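Local coordinates for protein purine nucleoside phosphorylase (Grouper iridovirus, PDB 3KHS) that probably catalyses the phosphorolysis of purine nucleosides to the free base and ribose 1-phosphate, a step of purine salvage, at residues K8-W13 with S48-F53. Numbering follows the deposited sequence.
Sequences KETAAW and SDIPNF
A type II beta turn from Ile50 to Phe53, in the loop after strand 42-46, is gripped by the N-terminal helix through Glu9, Thr10 and Trp13. Pro51 suits the second place, its ring restricting phi, and Asn52 the third, where phi is positive (75°). The carboxamide of Asn52 spends both N-H groups on the helix: ND2 gives one to Glu9 OE1 (2.9 Å, 162°) and the other to Thr10 OG1 (3.0 Å), both acceptors lying nearly in the amide plane. Glu9 OE1 takes its N-H on the anti side, tilted out of the carboxylate plane. Thr10 OG1, beside its backbone N (chi1 -73°), donates to Pro51 O at 2.6 Å, from above the carbonyl plane, while its methyl CG2 meets Ile50 CG2 at 3.8 Å. Leu6 O is a second acceptor, so the hydroxyl hydrogen is shared or alternates. One turn on, Trp13 swings its indole out over the proline: Pro51 CD sits 3.6 Å from the centroid of the Trp13 six-membered ring, almost on the normal. Phe95 packs on Thr10 and Asn52, and Arg92 NH2 hydrogen-bonds to Asn52 O. This is a proline-containing type II turn packed on a helix at the edge of the phosphorylase alpha/beta fold.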
loop_
_atom_site.group_PDB
_atom_site.type_symbol
_atom_site.label_atom_id
_atom_site.label_comp_id
_atom_site.label_asym_id
_atom_site.label_seq_id
_atom_site.Cartn_x
_atom_site.Cartn_y
_atom_site.Cartn_z
ATOM N N LYS B 8 15.338 -1.642 24.462
ATOM C CA LYS B 8 15.837 -2.014 25.783
ATOM C C LYS B 8 16.757 -0.927 26.350
ATOM O O LYS B 8 16.679 -0.593 27.530
ATOM C CB LYS B 8 16.568 -3.342 25.703
ATOM C CG LYS B 8 15.623 -4.508 25.514
ATOM C CD LYS B 8 16.379 -5.794 25.340
ATOM C CE LYS B 8 15.452 -6.909 24.916
ATOM N NZ LYS B 8 16.221 -8.089 24.412
ATOM N N GLU B 9 17.617 -0.371 25.500
ATOM C CA GLU B 9 18.532 0.675 25.918
ATOM C C GLU B 9 17.725 1.884 26.353
ATOM O O GLU B 9 17.947 2.436 27.435
ATOM C CB GLU B 9 19.498 1.021 24.773
ATOM C CG GLU B 9 20.109 2.427 24.834
ATOM C CD GLU B 9 20.968 2.757 23.613
ATOM O OE1 GLU B 9 20.443 2.770 22.463
ATOM O OE2 GLU B 9 22.181 3.004 23.814
ATOM N N THR B 10 16.782 2.294 25.512
ATOM C CA THR B 10 15.927 3.425 25.836
ATOM C C THR B 10 15.209 3.162 27.155
ATOM O O THR B 10 15.098 4.056 27.987
ATOM C CB THR B 10 14.901 3.651 24.723
ATOM O OG1 THR B 10 15.569 4.202 23.586
ATOM C CG2 THR B 10 13.809 4.581 25.176
ATOM N N ALA B 11 14.727 1.938 27.345
ATOM C CA ALA B 11 14.023 1.608 28.585
ATOM C C ALA B 11 14.970 1.703 29.782
ATOM O O ALA B 11 14.636 2.321 30.792
ATOM C CB ALA B 11 13.407 0.195 28.507
ATOM N N ALA B 12 16.153 1.098 29.664
ATOM C CA ALA B 12 17.117 1.133 30.745
ATOM C C ALA B 12 17.440 2.573 31.131
ATOM O O ALA B 12 17.681 2.864 32.300
ATOM C CB ALA B 12 18.386 0.390 30.348
ATOM N N TRP B 13 17.429 3.479 30.158
ATOM C CA TRP B 13 17.734 4.877 30.435
ATOM C C TRP B 13 16.586 5.550 31.171
ATOM O O TRP B 13 16.798 6.427 32.013
ATOM C CB TRP B 13 18.040 5.619 29.128
ATOM C CG TRP B 13 18.366 7.068 29.277
ATOM C CD1 TRP B 13 19.617 7.622 29.363
ATOM C CD2 TRP B 13 17.439 8.173 29.306
ATOM N NE1 TRP B 13 19.529 9.004 29.441
ATOM C CE2 TRP B 13 18.205 9.364 29.409
ATOM C CE3 TRP B 13 16.047 8.274 29.248
ATOM C CZ2 TRP B 13 17.618 10.631 29.454
ATOM C CZ3 TRP B 13 15.462 9.546 29.293
ATOM C CH2 TRP B 13 16.252 10.705 29.393
ATOM N N SER B 48 11.754 14.708 23.400
ATOM C CA SER B 48 12.987 15.257 22.876
ATOM C C SER B 48 14.249 14.858 23.641
ATOM O O SER B 48 15.348 14.862 23.082
ATOM C CB SER B 48 12.866 16.773 22.828
ATOM O OG SER B 48 12.605 17.292 24.115
ATOM N N ASP B 49 14.095 14.517 24.914
ATOM C CA ASP B 49 15.238 14.126 25.732
ATOM C C ASP B 49 15.399 12.618 25.765
ATOM O O ASP B 49 16.398 12.109 26.269
ATOM C CB ASP B 49 15.094 14.613 27.184
ATOM C CG ASP B 49 15.016 16.128 27.304
ATOM O OD1 ASP B 49 15.740 16.838 26.576
ATOM O OD2 ASP B 49 14.237 16.616 28.151
ATOM N N ILE B 50 14.410 11.899 25.249
ATOM C CA ILE B 50 14.501 10.455 25.266
ATOM C C ILE B 50 15.299 9.903 24.095
ATOM O O ILE B 50 15.036 10.203 22.934
ATOM C CB ILE B 50 13.107 9.796 25.267
ATOM C CG1 ILE B 50 12.291 10.306 26.444
ATOM C CG2 ILE B 50 13.242 8.294 25.332
ATOM C CD1 ILE B 50 10.918 9.685 26.504
ATOM N N PRO B 51 16.308 9.095 24.408
ATOM C CA PRO B 51 17.206 8.432 23.472
ATOM C C PRO B 51 16.437 7.515 22.513
ATOM O O PRO B 51 15.612 6.720 22.950
ATOM C CB PRO B 51 18.101 7.623 24.398
ATOM C CG PRO B 51 18.211 8.487 25.606
ATOM C CD PRO B 51 16.837 9.047 25.785
ATOM N N ASN B 52 16.731 7.610 21.221
ATOM C CA ASN B 52 16.094 6.761 20.209
ATOM C C ASN B 52 14.645 7.098 19.841
ATOM O O ASN B 52 14.138 6.562 18.868
ATOM C CB ASN B 52 16.153 5.285 20.629
ATOM C CG ASN B 52 17.561 4.725 20.652
ATOM O OD1 ASN B 52 18.337 4.927 19.728
ATOM N ND2 ASN B 52 17.881 3.981 21.706
ATOM N N PHE B 53 13.977 7.955 20.616
ATOM C CA PHE B 53 12.586 8.328 20.314
ATOM C C PHE B 53 12.522 9.198 19.072
ATOM O O PHE B 53 13.335 10.118 18.900
ATOM C CB PHE B 53 11.956 9.107 21.483
ATOM C CG PHE B 53 10.836 8.378 22.192
ATOM C CD1 PHE B 53 11.007 7.083 22.665
ATOM C CD2 PHE B 53 9.620 9.004 22.413
ATOM C CE1 PHE B 53 9.985 6.418 23.346
ATOM C CE2 PHE B 53 8.587 8.355 23.093
ATOM C CZ PHE B 53 8.769 7.058 23.562
#